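Uncharacterized protein (Bacteroides ovatus CL02T12C04, PDB 6PTM) probably acts as an exo-carrageenase of glycoside hydrolase family 42, releasing sugar units from the ends of carrageenan chains. Local coordinates at residues A[48-53]-A[123-128]; A[256-261]-A[369-374]; A[311-316]-A[361-366]. All coordinates share one frame; numbering follows the deposited sequence.

Interaction 1: A[48-53]-A[123-128]; sequences SGKINE and EIIEMM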
loop_
_atom_site.group_PDB
_atom_site.type_symbol
_atom_site.label_atom_id
_atom_site.label_comp_id
_atom_site.label_asym_id
_atom_site.label_seq_id
_atom_site.Cartn_x
_atom_site.Cartn_y
_atom_site.Cartn_z
ATOM N N SER A 48 23.014 -19.921 21.486
ATOM C CA SER A 48 22.689 -19.649 22.917
ATOM C C SER A 48 23.789 -18.794 23.536
ATOM O O SER A 48 23.444 -17.930 24.292
ATOM C CB SER A 48 22.521 -20.884 23.760
ATOM O OG SER A 48 21.660 -21.775 23.103
ATOM N N GLY A 49 25.056 -19.097 23.254
ATOM C CA GLY A 49 26.227 -18.303 23.677
ATOM C C GLY A 49 26.130 -16.830 23.277
ATOM O O GLY A 49 26.251 -15.979 24.156
ATOM N N LYS A 50 25.923 -16.524 21.997
ATOM C CA LYS A 50 25.787 -15.125 21.483
ATOM C C LYS A 50 24.587 -14.415 22.106
ATOM O O LYS A 50 24.697 -13.210 22.424
ATOM C CB LYS A 50 25.647 -15.145 19.963
ATOM C CG LYS A 50 26.864 -15.676 19.236
ATOM C CD LYS A 50 28.055 -14.785 19.431
ATOM C CE LYS A 50 29.238 -15.335 18.676
ATOM N NZ LYS A 50 30.237 -14.276 18.434
ATOM N N ILE A 51 23.483 -15.141 22.297
ATOM C CA ILE A 51 22.266 -14.579 22.927
ATOM C C ILE A 51 22.609 -14.142 24.350
ATOM O O ILE A 51 22.242 -12.990 24.750
ATOM C CB ILE A 51 21.135 -15.613 22.892
ATOM C CG1 ILE A 51 20.651 -15.834 21.460
ATOM C CG2 ILE A 51 20.016 -15.207 23.823
ATOM C CD1 ILE A 51 19.572 -16.906 21.335
ATOM N N ASN A 52 23.245 -15.025 25.126
ATOM C CA ASN A 52 23.633 -14.686 26.525
ATOM C C ASN A 52 24.571 -13.475 26.494
ATOM O O ASN A 52 24.481 -12.646 27.376
ATOM C CB ASN A 52 24.276 -15.875 27.246
ATOM C CG ASN A 52 23.333 -17.050 27.441
ATOM O OD1 ASN A 52 22.105 -16.903 27.442
ATOM N ND2 ASN A 52 23.890 -18.240 27.609
ATOM N N GLU A 53 25.454 -13.382 25.509
ATOM C CA GLU A 53 26.453 -12.288 25.422
ATOM C C GLU A 53 25.687 -10.976 25.192
ATOM O O GLU A 53 25.892 -10.014 25.977
ATOM C CB GLU A 53 27.463 -12.620 24.327
ATOM C CG GLU A 53 28.746 -11.795 24.381
ATOM C CD GLU A 53 29.638 -11.916 23.158
ATOM O OE1 GLU A 53 29.637 -12.977 22.543
ATOM O OE2 GLU A 53 30.323 -10.934 22.817
ATOM N N GLU A 123 21.164 -17.522 11.347
ATOM C CA GLU A 123 20.569 -16.168 11.221
ATOM C C GLU A 123 20.608 -15.502 12.597
ATOM O O GLU A 123 20.945 -14.338 12.656
ATOM C CB GLU A 123 19.157 -16.250 10.655
ATOM C CG GLU A 123 19.166 -16.648 9.201
ATOM C CD GLU A 123 19.751 -15.589 8.300
ATOM O OE1 GLU A 123 19.127 -14.499 8.185
ATOM O OE2 GLU A 123 20.816 -15.860 7.697
ATOM N N ILE A 124 20.292 -16.227 13.671
ATOM C CA ILE A 124 20.344 -15.655 15.050
ATOM C C ILE A 124 21.795 -15.240 15.378
ATOM O O ILE A 124 21.969 -14.164 15.946
ATOM C CB ILE A 124 19.767 -16.655 16.054
ATOM C CG1 ILE A 124 18.258 -16.843 15.830
ATOM C CG2 ILE A 124 20.115 -16.237 17.473
ATOM C CD1 ILE A 124 17.650 -18.023 16.573
ATOM N N ILE A 125 22.792 -16.036 14.987
ATOM C CA ILE A 125 24.241 -15.775 15.282
ATOM C C ILE A 125 24.662 -14.489 14.550
ATOM O O ILE A 125 25.289 -13.611 15.201
ATOM C CB ILE A 125 25.113 -16.990 14.916
ATOM C CG1 ILE A 125 24.845 -18.184 15.848
ATOM C CG2 ILE A 125 26.603 -16.625 14.886
ATOM C CD1 ILE A 125 25.292 -19.535 15.270
ATOM N N GLU A 126 24.282 -14.347 13.277
ATOM C CA GLU A 126 24.590 -13.123 12.487
ATOM C C GLU A 126 23.948 -11.923 13.189
ATOM O O GLU A 126 24.614 -10.878 13.360
ATOM C CB GLU A 126 24.037 -13.202 11.065
ATOM C CG GLU A 126 24.514 -14.402 10.272
ATOM C CD GLU A 126 25.956 -14.353 9.817
ATOM O OE1 GLU A 126 26.565 -13.270 9.912
ATOM O OE2 GLU A 126 26.466 -15.403 9.367
ATOM N N MET A 127 22.693 -12.076 13.607
ATOM C CA MET A 127 21.902 -10.987 14.217
ATOM C C MET A 127 22.503 -10.598 15.574
ATOM O O MET A 127 22.577 -9.392 15.890
ATOM C CB MET A 127 20.450 -11.445 14.367
ATOM C CG MET A 127 19.569 -10.440 15.047
ATOM S SD MET A 127 17.797 -10.770 14.778
ATOM C CE MET A 127 17.624 -12.316 15.671
ATOM N N MET A 128 22.917 -11.577 16.375
ATOM C CA MET A 128 23.603 -11.281 17.657
ATOM C C MET A 128 24.963 -10.630 17.376
ATOM O O MET A 128 25.247 -9.645 18.042
ATOM C CB MET A 128 23.774 -12.545 18.500
ATOM C CG MET A 128 22.449 -13.217 18.914
ATOM S SD MET A 128 21.360 -12.226 19.917
ATOM C CE MET A 128 20.327 -11.475 18.658
#
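K50 meets M128 through the first carbons of the two side chains: CB of K50 lies 3.5 Å from CB of M128, and CG of M128 rests beside the same lysine carbon. The rest of the lysine leads away, bending at chi2 (-65°) and passing CG2 of I125 with its CG at a loose 4.5 Å, while its ammonium group donates a hydrogen bond to OD1 of N129. A lysine suits this border because its methylenes can pack on apolar neighbours and still carry the charge out to a polar partner. Here helices 44-63 and 109-139 run side by side, 28° from parallel and with their axes 9.1 Å apart in these segments. Helix 69-90 packs against both, giving a small N-terminal helical bundle. One residue further on, I51 turns its branch into that bundle. Its CG1 touches two partners, SD of M128 and CG2 of I124, each at 4.0 Å, and its CD1 continues over the same isoleucine methyl. The bent M128 chain also brings SD to 3.9 Å from CA of I51, a place where a flexible thioether can follow the helix surface. L75 and M82 of helix 69-90 cover I51, and A78 meets I124.

Interaction 2: A[256-261]-A[369-374]; sequences YDINHP and DRVTEW. With EDO (1,2-ethanediol), chain C.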
loop_
_atom_site.group_PDB
_atom_site.type_symbol
_atom_site.label_atom_id
_atom_site.label_comp_id
_atom_site.label_asym_id
_atom_site.label_seq_id
_atom_site.Cartn_x
_atom_site.Cartn_y
_atom_site.Cartn_z
ATOM N N TYR A 256 -21.845 -13.107 -1.757
ATOM C CA TYR A 256 -23.283 -12.783 -1.765
ATOM C C TYR A 256 -23.448 -11.515 -2.611
ATOM O O TYR A 256 -22.454 -10.876 -2.960
ATOM C CB TYR A 256 -23.822 -12.671 -0.337
ATOM C CG TYR A 256 -23.275 -11.553 0.516
ATOM C CD1 TYR A 256 -22.218 -11.746 1.396
ATOM C CD2 TYR A 256 -23.807 -10.277 0.434
ATOM C CE1 TYR A 256 -21.718 -10.699 2.173
ATOM C CE2 TYR A 256 -23.288 -9.218 1.166
ATOM C CZ TYR A 256 -22.265 -9.428 2.077
ATOM O OH TYR A 256 -21.797 -8.361 2.828
ATOM N N ASP A 257 -24.692 -11.158 -2.887
ATOM C CA ASP A 257 -25.051 -10.065 -3.817
ATOM C C ASP A 257 -25.110 -8.750 -3.042
ATOM O O ASP A 257 -26.050 -8.583 -2.266
ATOM C CB ASP A 257 -26.413 -10.371 -4.436
ATOM C CG ASP A 257 -26.867 -9.288 -5.399
ATOM O OD1 ASP A 257 -26.063 -8.384 -5.694
ATOM O OD2 ASP A 257 -27.995 -9.392 -5.875
ATOM N N ILE A 258 -24.168 -7.829 -3.282
ATOM C CA ILE A 258 -24.177 -6.494 -2.605
ATOM C C ILE A 258 -25.431 -5.689 -2.983
ATOM O O ILE A 258 -25.734 -4.707 -2.293
ATOM C CB ILE A 258 -22.889 -5.699 -2.881
ATOM C CG1 ILE A 258 -22.635 -5.472 -4.378
ATOM C CG2 ILE A 258 -21.716 -6.361 -2.201
ATOM C CD1 ILE A 258 -21.464 -4.556 -4.677
ATOM N N ASN A 259 -26.151 -6.053 -4.051
ATOM C CA ASN A 259 -27.363 -5.293 -4.452
ATOM C C ASN A 259 -28.649 -6.007 -3.984
ATOM O O ASN A 259 -29.728 -5.557 -4.394
ATOM C CB ASN A 259 -27.340 -5.014 -5.956
ATOM C CG ASN A 259 -26.192 -4.111 -6.321
ATOM O OD1 ASN A 259 -25.285 -4.508 -7.046
ATOM N ND2 ASN A 259 -26.229 -2.881 -5.825
ATOM N N HIS A 260 -28.569 -7.081 -3.190
ATOM C CA HIS A 260 -29.769 -7.843 -2.736
ATOM C C HIS A 260 -30.275 -7.253 -1.423
ATOM O O HIS A 260 -29.471 -7.036 -0.512
ATOM C CB HIS A 260 -29.446 -9.319 -2.579
ATOM C CG HIS A 260 -30.668 -10.166 -2.465
ATOM N ND1 HIS A 260 -31.520 -10.073 -1.389
ATOM C CD2 HIS A 260 -31.176 -11.106 -3.291
ATOM C CE1 HIS A 260 -32.523 -10.911 -1.563
ATOM N NE2 HIS A 260 -32.331 -11.577 -2.723
ATOM N N PRO A 261 -31.590 -6.965 -1.258
ATOM C CA PRO A 261 -32.105 -6.379 -0.015
ATOM C C PRO A 261 -31.815 -7.211 1.231
ATOM O O PRO A 261 -31.677 -6.619 2.257
ATOM C CB PRO A 261 -33.622 -6.292 -0.205
ATOM C CG PRO A 261 -33.761 -6.149 -1.701
ATOM C CD PRO A 261 -32.641 -7.003 -2.290
ATOM N N ASP A 369 -19.127 2.329 -9.699
ATOM C CA ASP A 369 -20.076 3.205 -8.968
ATOM C C ASP A 369 -20.904 2.369 -7.991
ATOM O O ASP A 369 -21.093 2.846 -6.884
ATOM C CB ASP A 369 -20.894 4.076 -9.929
ATOM C CG ASP A 369 -20.042 5.123 -10.641
ATOM O OD1 ASP A 369 -18.838 5.232 -10.299
ATOM O OD2 ASP A 369 -20.575 5.832 -11.525
ATOM N N ARG A 370 -21.356 1.168 -8.339
ATOM C CA ARG A 370 -22.224 0.424 -7.395
ATOM C C ARG A 370 -21.356 -0.154 -6.281
ATOM O O ARG A 370 -21.868 -0.403 -5.179
ATOM C CB ARG A 370 -23.034 -0.687 -8.065
ATOM C CG ARG A 370 -22.196 -1.779 -8.711
ATOM C CD ARG A 370 -22.677 -3.138 -8.330
ATOM N NE ARG A 370 -21.827 -4.157 -8.935
ATOM C CZ ARG A 370 -22.014 -5.468 -8.791
ATOM N NH1 ARG A 370 -21.175 -6.305 -9.379
ATOM N NH2 ARG A 370 -23.053 -5.933 -8.103
ATOM N N VAL A 371 -20.089 -0.432 -6.580
ATOM C CA VAL A 371 -19.185 -0.942 -5.520
ATOM C C VAL A 371 -18.885 0.204 -4.561
ATOM O O VAL A 371 -18.945 -0.009 -3.351
ATOM C CB VAL A 371 -17.914 -1.586 -6.114
ATOM C CG1 VAL A 371 -16.858 -1.792 -5.043
ATOM C CG2 VAL A 371 -18.275 -2.893 -6.815
ATOM N N THR A 372 -18.546 1.390 -5.095
ATOM C CA THR A 372 -18.358 2.596 -4.258
ATOM C C THR A 372 -19.595 2.793 -3.353
ATOM O O THR A 372 -19.427 3.037 -2.117
ATOM C CB THR A 372 -18.060 3.813 -5.140
ATOM O OG1 THR A 372 -16.874 3.605 -5.917
ATOM C CG2 THR A 372 -17.978 5.069 -4.316
ATOM N N GLU A 373 -20.794 2.727 -3.924
ATOM C CA GLU A 373 -22.068 2.922 -3.157
ATOM C C GLU A 373 -22.177 1.864 -2.037
ATOM O O GLU A 373 -22.580 2.199 -0.891
ATOM C CB GLU A 373 -23.258 2.924 -4.114
ATOM C CG GLU A 373 -24.592 3.206 -3.425
ATOM C CD GLU A 373 -25.211 2.045 -2.666
ATOM O OE1 GLU A 373 -25.086 0.885 -3.126
ATOM O OE2 GLU A 373 -25.833 2.308 -1.611
ATOM N N TRP A 374 -21.783 0.627 -2.320
ATOM C CA TRP A 374 -21.849 -0.469 -1.335
ATOM C C TRP A 374 -20.985 -0.106 -0.124
ATOM O O TRP A 374 -21.449 -0.231 1.019
ATOM C CB TRP A 374 -21.438 -1.774 -2.023
ATOM C CG TRP A 374 -21.003 -2.866 -1.092
ATOM C CD1 TRP A 374 -19.746 -3.383 -0.935
ATOM C CD2 TRP A 374 -21.850 -3.577 -0.189
ATOM N NE1 TRP A 374 -19.760 -4.384 -0.009
ATOM C CE2 TRP A 374 -21.028 -4.509 0.485
ATOM C CE3 TRP A 374 -23.218 -3.523 0.104
ATOM C CZ2 TRP A 374 -21.547 -5.397 1.421
ATOM C CZ3 TRP A 374 -23.728 -4.413 1.019
ATOM C CH2 TRP A 374 -22.896 -5.317 1.681
HETATM C C1 EDO C . -17.011 5.335 -13.152
HETATM O O1 EDO C . -17.133 6.310 -12.158
HETATM C C2 EDO C . -16.430 5.944 -14.389
HETATM O O2 EDO C . -17.315 6.793 -15.088
HETATM O O HOH W 1 -24.273 -8.572 -8.072
HETATM O O HOH W 2 -24.395 -0.552 -5.179
#
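Apolar packing centres on I258, in the loop that leads through the N-cap residue H260 into helix 261-278 and packs on helix 358-385 of what is probably, as in other GH42 enzymes, a (beta/alpha)8 barrel. Its CG2 methyl sits over one face of W374, 3.4 Å from the centroid of the five-membered ring and 13° off the ring normal, a close CH-pi contact. With CG1 set between the backbone N and the carbonyl carbon (chi1 58°), the other branch carries CD1 over a face of the R370 guanidinium and to 4.2 Å from CG2 of V371. Y256 comes in at the indole edge, its OH 3.3 Å from CZ2 of W374. That hydroxyl bonds to H231 and N267. Without the indole, as with an alanine at W374, the I258 methyl would probably lose the ring face it rests on, and Y256 the edge it packs against.

Among the polar contacts, NH2 of R370 donates to OD1 of N259 at 2.9 Å, with an N-H...O angle of 163°; the amide and guanidinium planes are nearly coplanar. D257 starts an Asx turn, its OD1 accepting from N259 N at 2.9 Å, which helps set the backbone of N259. One water joins D257 OD1 to R370 NH2, and another joins N259 ND2 to E373 OE1, itself paired with R264.

The charge of R370, whose NH2 is 4.6 Å from D257 OD1, is likely to be balanced partly through water, while neutral amides, of N259 across the contact and N367 on its own helix, take direct bonds from the guanidinium.

Interaction 3: A[311-316]-A[361-366]; sequences YAYEEF and FDFMAF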
loop_
_atom_site.group_PDB
_atom_site.type_symbol
_atom_site.label_atom_id
_atom_site.label_comp_id
_atom_site.label_asym_id
_atom_site.label_seq_id
_atom_site.Cartn_x
_atom_site.Cartn_y
_atom_site.Cartn_z
ATOM N N TYR A 311 -30.736 -8.207 -9.414
ATOM C CA TYR A 311 -30.824 -6.983 -8.574
ATOM C C TYR A 311 -29.793 -5.971 -9.097
ATOM O O TYR A 311 -30.153 -4.774 -9.263
ATOM C CB TYR A 311 -30.693 -7.293 -7.073
ATOM C CG TYR A 311 -31.972 -7.757 -6.410
ATOM C CD1 TYR A 311 -33.035 -6.899 -6.152
ATOM C CD2 TYR A 311 -32.142 -9.083 -6.072
ATOM C CE1 TYR A 311 -34.217 -7.347 -5.571
ATOM C CE2 TYR A 311 -33.313 -9.556 -5.495
ATOM C CZ TYR A 311 -34.356 -8.685 -5.237
ATOM O OH TYR A 311 -35.483 -9.205 -4.659
ATOM N N ALA A 312 -28.564 -6.413 -9.408
ATOM C CA ALA A 312 -27.461 -5.525 -9.849
ATOM C C ALA A 312 -27.794 -4.961 -11.231
ATOM O O ALA A 312 -27.544 -3.779 -11.450
ATOM C CB ALA A 312 -26.121 -6.260 -9.851
ATOM N N TYR A 313 -28.307 -5.777 -12.153
ATOM C CA TYR A 313 -28.657 -5.309 -13.513
ATOM C C TYR A 313 -29.779 -4.264 -13.424
ATOM O O TYR A 313 -29.759 -3.269 -14.201
ATOM C CB TYR A 313 -29.006 -6.473 -14.439
ATOM C CG TYR A 313 -28.727 -6.111 -15.870
ATOM C CD1 TYR A 313 -27.455 -6.258 -16.400
ATOM C CD2 TYR A 313 -29.676 -5.442 -16.640
ATOM C CE1 TYR A 313 -27.166 -5.850 -17.691
ATOM C CE2 TYR A 313 -29.400 -5.020 -17.932
ATOM C CZ TYR A 313 -28.148 -5.248 -18.472
ATOM O OH TYR A 313 -27.853 -4.793 -19.726
ATOM N N GLU A 314 -30.747 -4.460 -12.516
ATOM C CA GLU A 314 -31.786 -3.425 -12.267
ATOM C C GLU A 314 -31.115 -2.119 -11.790
ATOM O O GLU A 314 -31.511 -1.032 -12.254
ATOM C CB GLU A 314 -32.868 -3.990 -11.334
ATOM C CG GLU A 314 -34.005 -3.011 -11.057
ATOM C CD GLU A 314 -34.766 -2.495 -12.274
ATOM O OE1 GLU A 314 -34.807 -3.186 -13.345
ATOM O OE2 GLU A 314 -35.275 -1.381 -12.166
ATOM N N GLU A 315 -30.078 -2.193 -10.944
ATOM C CA GLU A 315 -29.338 -0.971 -10.541
ATOM C C GLU A 315 -28.629 -0.385 -11.769
ATOM O O GLU A 315 -28.673 0.855 -11.978
ATOM C CB GLU A 315 -28.389 -1.270 -9.374
ATOM C CG GLU A 315 -29.133 -1.591 -8.096
ATOM C CD GLU A 315 -30.119 -0.530 -7.654
ATOM O OE1 GLU A 315 -29.699 0.611 -7.471
ATOM O OE2 GLU A 315 -31.323 -0.838 -7.594
ATOM N N PHE A 316 -28.074 -1.237 -12.618
ATOM C CA PHE A 316 -27.447 -0.796 -13.890
ATOM C C PHE A 316 -28.424 0.056 -14.731
ATOM O O PHE A 316 -28.007 1.095 -15.271
ATOM C CB PHE A 316 -26.902 -2.003 -14.665
ATOM C CG PHE A 316 -26.080 -1.688 -15.891
ATOM C CD1 PHE A 316 -25.219 -0.604 -15.949
ATOM C CD2 PHE A 316 -26.133 -2.533 -16.988
ATOM C CE1 PHE A 316 -24.463 -0.354 -17.092
ATOM C CE2 PHE A 316 -25.339 -2.313 -18.109
ATOM C CZ PHE A 316 -24.502 -1.219 -18.154
ATOM N N PHE A 361 -18.000 0.156 -21.657
ATOM C CA PHE A 361 -17.592 1.295 -20.827
ATOM C C PHE A 361 -18.605 1.465 -19.689
ATOM O O PHE A 361 -18.237 1.622 -18.517
ATOM C CB PHE A 361 -17.505 2.584 -21.641
ATOM C CG PHE A 361 -17.180 3.702 -20.704
ATOM C CD1 PHE A 361 -18.182 4.387 -20.055
ATOM C CD2 PHE A 361 -15.868 3.940 -20.355
ATOM C CE1 PHE A 361 -17.885 5.356 -19.117
ATOM C CE2 PHE A 361 -15.566 4.884 -19.395
ATOM C CZ PHE A 361 -16.575 5.593 -18.778
ATOM N N ASP A 362 -19.876 1.498 -20.065
ATOM C CA ASP A 362 -21.019 1.698 -19.146
ATOM C C ASP A 362 -21.004 0.605 -18.088
ATOM O O ASP A 362 -21.225 0.933 -16.893
ATOM C CB ASP A 362 -22.334 1.755 -19.912
ATOM C CG ASP A 362 -22.579 3.106 -20.575
ATOM O OD1 ASP A 362 -21.791 4.066 -20.304
ATOM O OD2 ASP A 362 -23.510 3.182 -21.381
ATOM N N PHE A 363 -20.803 -0.646 -18.500
ATOM C CA PHE A 363 -20.840 -1.788 -17.555
ATOM C C PHE A 363 -19.732 -1.599 -16.493
ATOM O O PHE A 363 -19.993 -1.754 -15.277
ATOM C CB PHE A 363 -20.708 -3.105 -18.311
ATOM C CG PHE A 363 -21.209 -4.278 -17.524
ATOM C CD1 PHE A 363 -22.480 -4.775 -17.744
ATOM C CD2 PHE A 363 -20.387 -4.910 -16.600
ATOM C CE1 PHE A 363 -22.961 -5.826 -16.977
ATOM C CE2 PHE A 363 -20.859 -5.986 -15.862
ATOM C CZ PHE A 363 -22.149 -6.438 -16.048
ATOM N N MET A 364 -18.518 -1.252 -16.931
ATOM C CA MET A 364 -17.347 -1.162 -16.029
ATOM C C MET A 364 -17.502 0.070 -15.123
ATOM O O MET A 364 -17.162 -0.037 -13.924
ATOM C CB MET A 364 -16.026 -1.094 -16.805
ATOM C CG MET A 364 -15.725 -2.310 -17.648
ATOM S SD MET A 364 -16.168 -3.861 -16.877
ATOM C CE MET A 364 -15.760 -4.989 -18.213
ATOM N N ALA A 365 -18.029 1.178 -15.665
ATOM C CA ALA A 365 -18.233 2.447 -14.939
ATOM C C ALA A 365 -19.307 2.224 -13.866
ATOM O O ALA A 365 -19.082 2.608 -12.706
ATOM C CB ALA A 365 -18.619 3.530 -15.923
ATOM N N PHE A 366 -20.401 1.553 -14.244
ATOM C CA PHE A 366 -21.489 1.177 -13.321
ATOM C C PHE A 366 -20.896 0.268 -12.233
ATOM O O PHE A 366 -21.206 0.476 -11.048
ATOM C CB PHE A 366 -22.666 0.515 -14.045
ATOM C CG PHE A 366 -23.513 -0.303 -13.097
ATOM C CD1 PHE A 366 -24.295 0.323 -12.141
ATOM C CD2 PHE A 366 -23.482 -1.684 -13.101
ATOM C CE1 PHE A 366 -25.028 -0.415 -11.227
ATOM C CE2 PHE A 366 -24.232 -2.426 -12.195
ATOM C CZ PHE A 366 -25.013 -1.786 -11.262
#
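OD2 of D362, a residue whose CB touches CZ of F316 at 4.1 Å, is gripped by two ring nitrogens, NE2 of H324 and NE1 of W334, while OD1 bonds to the hydroxyl of Y653. A carboxylate suits this buried spot because each oxygen has a polar partner, and the aspartate's CB remains to pack on the phenylalanine.

F316 is the hub of the aromatic cluster. It reaches across to helix 358-385 with CG anti to its backbone N (chi1 -172°), which brings the ring up against both F363 and F366. F363 turns an edge toward the F316 face in a T-shaped pair, with centroids 5.3 Å apart and planes at 72°. F366 meets the same ring obliquely and closely, its CG 3.3 Å from CD1 of F316, and lies beneath the start of that side chain: CB of F316 stands 3.8 Å from the F366 centroid in a CH-pi contact over the face. The far end of F366 reaches the backbone, its CZ 3.2 Å from O of A312. Y313 adds CE1 at 4.3 Å from CE1 of F363, and its ring is covered in part by F316. Flat, wide rings suit this site because the helix axes are 11.1 Å apart and long side chains are needed to bridge that distance.

Helices 310-324 and 358-385 cross steeply here, at 109°. W319, one turn further along helix 310-324, extends the contact with an edge-to-face ring pair to F366, and helix 358-385 leads on to strand 391-394 of a parallel sheet.

All three contacts are largely buried, but they serve different parts of the fold. Interaction 1 lies by itself in the N-terminal helical bundle, its centre about 54 Å from that of interaction 2 and about 60 Å from that of interaction 3, on the other side of the chain's centre. It joins nearly parallel helices by aliphatic and thioether packing. Interactions 2 and 3, with centres about 11 Å apart, share helix 358-385 and touch where N259, H260 and R370 meet Y311 and A312. Successive turns of that helix hold a loop by mixed polar, water-mediated and CH-pi contacts in interaction 2, and a steeply crossing helix by aromatic packing in interaction 3.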